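Long-range contacts in putative uncharacterized protein PH0350 (Pyrococcus horikoshii, PDB 3QJL), which binds CRISPR RNA as an endoribonuclease-like member of the Cas6 family in prokaryotic antiviral defence: residues Glu34-Ile39 / Ala95-Lys100; Pro41-Leu46 / Glu88-Ala93. All coordinates share one frame; numbering follows the deposited sequence.

Contact 1 of 2, residues Glu34-Ile39 / Ala95-Lys100; sequences EKVNSI and AEAVEK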
loop_
_atom_site.group_PDB
_atom_site.type_symbol
_atom_site.label_atom_id
_atom_site.label_comp_id
_atom_site.label_asym_id
_atom_site.label_seq_id
_atom_site.Cartn_x
_atom_site.Cartn_y
_atom_site.Cartn_z
ATOM N N GLU A 34 -20.771 -14.685 20.538
ATOM C CA GLU A 34 -21.443 -15.925 20.902
ATOM C C GLU A 34 -20.705 -16.637 22.032
ATOM O O GLU A 34 -21.311 -17.035 23.035
ATOM C CB GLU A 34 -21.505 -16.818 19.664
ATOM C CG GLU A 34 -21.943 -18.239 19.882
ATOM C CD GLU A 34 -21.942 -19.034 18.578
ATOM O OE1 GLU A 34 -22.842 -19.889 18.409
ATOM O OE2 GLU A 34 -21.045 -18.808 17.725
ATOM N N LYS A 35 -19.393 -16.790 21.866
ATOM C CA LYS A 35 -18.570 -17.451 22.863
ATOM C C LYS A 35 -18.579 -16.734 24.213
ATOM O O LYS A 35 -18.776 -17.368 25.240
ATOM C CB LYS A 35 -17.151 -17.635 22.351
ATOM C CG LYS A 35 -17.076 -18.542 21.148
ATOM C CD LYS A 35 -15.644 -18.784 20.724
ATOM C CE LYS A 35 -15.579 -19.451 19.368
ATOM N NZ LYS A 35 -16.500 -20.621 19.263
ATOM N N VAL A 36 -18.377 -15.421 24.221
ATOM C CA VAL A 36 -18.443 -14.659 25.466
ATOM C C VAL A 36 -19.850 -14.706 26.050
ATOM O O VAL A 36 -20.036 -14.747 27.264
ATOM C CB VAL A 36 -18.060 -13.181 25.261
ATOM C CG1 VAL A 36 -18.197 -12.397 26.566
ATOM C CG2 VAL A 36 -16.652 -13.072 24.714
ATOM N N ASN A 37 -20.853 -14.700 25.189
ATOM C CA ASN A 37 -22.214 -14.652 25.684
ATOM C C ASN A 37 -22.568 -15.897 26.503
ATOM O O ASN A 37 -23.386 -15.832 27.422
ATOM C CB ASN A 37 -23.193 -14.442 24.541
ATOM C CG ASN A 37 -24.593 -14.202 25.026
ATOM O OD1 ASN A 37 -24.878 -13.187 25.675
ATOM N ND2 ASN A 37 -25.486 -15.132 24.714
ATOM N N SER A 38 -21.936 -17.021 26.180
ATOM C CA SER A 38 -22.151 -18.265 26.908
ATOM C C SER A 38 -21.710 -18.146 28.373
ATOM O O SER A 38 -22.316 -18.732 29.273
ATOM C CB SER A 38 -21.391 -19.410 26.237
ATOM O OG SER A 38 -21.908 -19.702 24.954
ATOM N N ILE A 39 -20.644 -17.383 28.596
ATOM C CA ILE A 39 -20.063 -17.206 29.921
ATOM C C ILE A 39 -20.507 -15.891 30.571
ATOM O O ILE A 39 -21.113 -15.897 31.631
ATOM C CB ILE A 39 -18.526 -17.272 29.873
ATOM C CG1 ILE A 39 -18.068 -18.431 28.994
ATOM C CG2 ILE A 39 -17.965 -17.439 31.253
ATOM C CD1 ILE A 39 -18.773 -19.718 29.299
ATOM N N ALA A 95 -10.678 -14.100 26.777
ATOM C CA ALA A 95 -9.735 -15.200 26.934
ATOM C C ALA A 95 -10.444 -16.499 27.355
ATOM O O ALA A 95 -10.255 -17.545 26.735
ATOM C CB ALA A 95 -8.665 -14.824 27.943
ATOM N N GLU A 96 -11.268 -16.419 28.399
ATOM C CA GLU A 96 -11.993 -17.582 28.899
ATOM C C GLU A 96 -12.923 -18.180 27.842
ATOM O O GLU A 96 -12.829 -19.372 27.518
ATOM C CB GLU A 96 -12.794 -17.215 30.149
ATOM C CG GLU A 96 -13.030 -18.399 31.076
ATOM C CD GLU A 96 -13.826 -18.038 32.326
ATOM O OE1 GLU A 96 -14.629 -18.887 32.781
ATOM O OE2 GLU A 96 -13.648 -16.919 32.861
ATOM N N ALA A 97 -13.815 -17.344 27.312
ATOM C CA ALA A 97 -14.809 -17.775 26.335
ATOM C C ALA A 97 -14.155 -18.495 25.178
ATOM O O ALA A 97 -14.561 -19.594 24.792
ATOM C CB ALA A 97 -15.573 -16.588 25.819
ATOM N N VAL A 98 -13.138 -17.857 24.620
ATOM C CA VAL A 98 -12.431 -18.410 23.481
ATOM C C VAL A 98 -11.799 -19.758 23.822
ATOM O O VAL A 98 -11.981 -20.749 23.114
ATOM C CB VAL A 98 -11.362 -17.427 22.971
ATOM C CG1 VAL A 98 -10.352 -18.139 22.108
ATOM C CG2 VAL A 98 -12.019 -16.296 22.201
ATOM N N GLU A 99 -11.069 -19.799 24.925
ATOM C CA GLU A 99 -10.381 -21.016 25.318
ATOM C C GLU A 99 -11.323 -22.187 25.620
ATOM O O GLU A 99 -11.025 -23.337 25.273
ATOM C CB GLU A 99 -9.495 -20.742 26.512
ATOM C CG GLU A 99 -8.786 -21.956 27.012
ATOM C CD GLU A 99 -8.088 -21.663 28.301
ATOM O OE1 GLU A 99 -8.781 -21.673 29.347
ATOM O OE2 GLU A 99 -6.865 -21.389 28.253
ATOM N N LYS A 100 -12.454 -21.911 26.263
ATOM C CA LYS A 100 -13.444 -22.965 26.436
ATOM C C LYS A 100 -13.869 -23.511 25.075
ATOM O O LYS A 100 -13.747 -24.699 24.806
ATOM C CB LYS A 100 -14.661 -22.487 27.231
ATOM C CG LYS A 100 -14.339 -22.106 28.650
ATOM C CD LYS A 100 -15.516 -22.354 29.563
ATOM C CE LYS A 100 -15.196 -21.952 31.009
ATOM N NZ LYS A 100 -13.842 -22.419 31.485
#
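A97 turns its methyl toward helix 25-39 and sets it over the peptide link between K35 and V36. A97 CB lies 3.3 Å from K35 O, and on the V36 side it meets the CG2 branch, 3.8 Å from V36 CG2 to A97 CB. That branch is placed beside V36's own backbone N because CG1 takes the anti position (chi1 178°). With so small a residue in the middle, the short helix axes come within 8.1 Å while crossing at 106°.

One turn further on, I39 works by two branches. I39 and E96 cross at about a right angle, CG2 meeting the carboxylate, 3.9 Å from I39 CG2 to E96 OE1. The CD1 end brushes the aliphatic part of K100, 4.2 Å from I39 CD1 to K100 CD. The ends of E96 and K100 are themselves joined by a long salt bridge, K100 NZ to E96 OE1.

K35 starts toward A97, then its chain leads away, and its amine hydrogen-bonds E103 O and makes a cation-pi contact with F104. Helix 41-47 covers V36 through I43 and L47, while A95 and V98 rest on strand 109-118 of the sheet in this ferredoxin-like domain.

Contact 2 of 2, residues Pro41-Leu46 / Glu88-Ala93; sequences PTIAKL and EDIIRA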
loop_
_atom_site.group_PDB
_atom_site.type_symbol
_atom_site.label_atom_id
_atom_site.label_comp_id
_atom_site.label_asym_id
_atom_site.label_seq_id
_atom_site.Cartn_x
_atom_site.Cartn_y
_atom_site.Cartn_z
ATOM N N PRO A 41 -22.768 -13.058 29.739
ATOM C CA PRO A 41 -23.806 -12.441 28.902
ATOM C C PRO A 41 -23.824 -10.928 29.068
ATOM O O PRO A 41 -24.195 -10.186 28.156
ATOM C CB PRO A 41 -25.107 -13.027 29.469
ATOM C CG PRO A 41 -24.700 -14.290 30.140
ATOM C CD PRO A 41 -23.328 -14.032 30.692
ATOM N N THR A 42 -23.420 -10.491 30.250
ATOM C CA THR A 42 -23.481 -9.095 30.640
ATOM C C THR A 42 -22.348 -8.325 29.969
ATOM O O THR A 42 -22.484 -7.147 29.633
ATOM C CB THR A 42 -23.414 -8.986 32.186
ATOM O OG1 THR A 42 -22.761 -7.777 32.569
ATOM C CG2 THR A 42 -22.642 -10.163 32.770
ATOM N N ILE A 43 -21.229 -9.003 29.761
ATOM C CA ILE A 43 -20.112 -8.409 29.041
ATOM C C ILE A 43 -20.344 -8.475 27.532
ATOM O O ILE A 43 -20.012 -7.540 26.795
ATOM C CB ILE A 43 -18.785 -9.073 29.434
ATOM C CG1 ILE A 43 -18.160 -8.293 30.589
ATOM C CG2 ILE A 43 -17.832 -9.157 28.245
ATOM C CD1 ILE A 43 -16.790 -8.767 30.963
ATOM N N ALA A 44 -20.925 -9.583 27.083
ATOM C CA ALA A 44 -21.290 -9.735 25.690
ATOM C C ALA A 44 -22.032 -8.478 25.226
ATOM O O ALA A 44 -21.791 -7.973 24.128
ATOM C CB ALA A 44 -22.147 -10.974 25.499
ATOM N N LYS A 45 -22.909 -7.954 26.075
ATOM C CA LYS A 45 -23.667 -6.761 25.711
ATOM C C LYS A 45 -22.778 -5.551 25.473
ATOM O O LYS A 45 -23.183 -4.613 24.793
ATOM C CB LYS A 45 -24.734 -6.433 26.757
ATOM C CG LYS A 45 -25.805 -7.505 26.886
ATOM C CD LYS A 45 -27.087 -6.958 27.497
ATOM C CE LYS A 45 -27.982 -8.089 27.985
ATOM N NZ LYS A 45 -27.425 -8.736 29.216
ATOM N N LEU A 46 -21.579 -5.559 26.043
ATOM C CA LEU A 46 -20.628 -4.476 25.801
ATOM C C LEU A 46 -19.957 -4.676 24.446
ATOM O O LEU A 46 -19.786 -3.735 23.668
ATOM C CB LEU A 46 -19.576 -4.401 26.909
ATOM C CG LEU A 46 -20.086 -4.117 28.324
ATOM C CD1 LEU A 46 -18.922 -3.961 29.300
ATOM C CD2 LEU A 46 -20.971 -2.886 28.349
ATOM N N GLU A 88 -10.065 -4.457 31.431
ATOM C CA GLU A 88 -9.450 -5.779 31.443
ATOM C C GLU A 88 -10.431 -6.851 31.890
ATOM O O GLU A 88 -10.156 -8.037 31.770
ATOM C CB GLU A 88 -8.126 -5.823 32.211
ATOM C CG GLU A 88 -8.231 -6.196 33.669
ATOM C CD GLU A 88 -8.650 -5.031 34.532
ATOM O OE1 GLU A 88 -9.070 -3.998 33.951
ATOM O OE2 GLU A 88 -8.551 -5.152 35.780
ATOM N N ASP A 89 -11.603 -6.433 32.348
ATOM C CA ASP A 89 -12.682 -7.391 32.521
ATOM C C ASP A 89 -13.216 -7.908 31.185
ATOM O O ASP A 89 -13.589 -9.076 31.076
ATOM C CB ASP A 89 -13.795 -6.838 33.408
ATOM C CG ASP A 89 -13.484 -7.000 34.890
ATOM O OD1 ASP A 89 -12.739 -7.948 35.243
ATOM O OD2 ASP A 89 -13.972 -6.176 35.697
ATOM N N ILE A 90 -13.233 -7.053 30.161
ATOM C CA ILE A 90 -13.579 -7.506 28.809
ATOM C C ILE A 90 -12.520 -8.463 28.251
ATOM O O ILE A 90 -12.845 -9.507 27.679
ATOM C CB ILE A 90 -13.788 -6.337 27.844
ATOM C CG1 ILE A 90 -15.094 -5.614 28.153
ATOM C CG2 ILE A 90 -13.848 -6.848 26.438
ATOM C CD1 ILE A 90 -15.155 -4.213 27.593
ATOM N N ILE A 91 -11.251 -8.116 28.432
ATOM C CA ILE A 91 -10.175 -8.984 27.979
ATOM C C ILE A 91 -10.246 -10.356 28.642
ATOM O O ILE A 91 -10.213 -11.393 27.972
ATOM C CB ILE A 91 -8.816 -8.370 28.275
ATOM C CG1 ILE A 91 -8.669 -7.016 27.558
ATOM C CG2 ILE A 91 -7.734 -9.310 27.831
ATOM C CD1 ILE A 91 -8.982 -7.047 26.031
ATOM N N ARG A 92 -10.357 -10.331 29.972
ATOM C CA ARG A 92 -10.446 -11.511 30.829
ATOM C C ARG A 92 -11.520 -12.449 30.306
ATOM O O ARG A 92 -11.255 -13.608 30.013
ATOM C CB ARG A 92 -10.803 -11.042 32.239
ATOM C CG ARG A 92 -10.212 -11.840 33.390
ATOM C CD ARG A 92 -11.244 -12.801 33.958
ATOM N NE ARG A 92 -12.571 -12.503 33.431
ATOM C CZ ARG A 92 -13.511 -11.842 34.101
ATOM N NH1 ARG A 92 -13.262 -11.434 35.348
ATOM N NH2 ARG A 92 -14.697 -11.604 33.524
ATOM N N ALA A 93 -12.728 -11.922 30.157
ATOM C CA ALA A 93 -13.862 -12.688 29.645
ATOM C C ALA A 93 -13.670 -13.238 28.232
ATOM O O ALA A 93 -14.219 -14.275 27.889
ATOM C CB ALA A 93 -15.117 -11.852 29.703
#
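The carbonyl oxygen of D89 takes the helical hydrogen bond from the backbone N of A93, 3.1 Å from A93 N to D89 O, and I43 sets its CD1 against this same oxygen. I43 is a knob in the hole formed by D89, I90, R92 and A93. Its chain runs on extended past CG1 (chi2 -174°), which helps carry CD1 in among them, 3.7 Å from I43 CD1 to A93 CB. The other branch, CG2, also faces the A93 methyl, 4.1 Å from I43 CG2 to A93 CB, so both ends of the fork touch the alanine. CG2 reaches the I90 side chain more loosely, 4.5 Å from I43 CG2 to I90 CG1.

L46, one turn along the same face, adds a second apolar meeting: its CD1 comes at a slant to I90, 4.1 Å from L46 CD1 to I90 CD1. With CG1 anti to the carbonyl carbon (chi1 -72°) and the chain extended beyond it, I90 sends CD1 to L46.

The charged groups flank the knob: R92 also walls the hole, its guanidinium oblique to I43 CD1. R92 NH1 lies 3.5 Å from D89 OD1, with the oxygen well out of the guanidinium plane, an attraction of charges without a directed N-H. Helix 41-47 thus packs, short axes 10.4 Å apart, on helix 88-100, whose I90 and I91 reach S85 of strand 79-85 in the sheet of the ferredoxin-like N-terminal domain. The union rests on shape and apolar burial: the D89-R92 pair stays within one helix, and R92's link outward to E40 is long and weak.

How the contacts relate
Both contacts set a neighbour against helix 88-100: contact 1 uses its C-terminal half and helix 25-39, contact 2 its N-terminal half and the short helix 41-47 that comes next in the chain. They meet directly, V36 CG1 lying 3.7 Å from I43 CG2. Each is partly buried, yet contact 1 has more buried residues and a larger interface, 272 against 196 Å². It is built close, on an alanine against backbone, whereas contact 2 is wider spaced and filled by isoleucine and leucine. Charged residues edge both. Contact 2 lies nearer the bound RNA, its nearest atom about 11 Å away. The nearest atom of contact 1 is about 16 Å from the bound RNA.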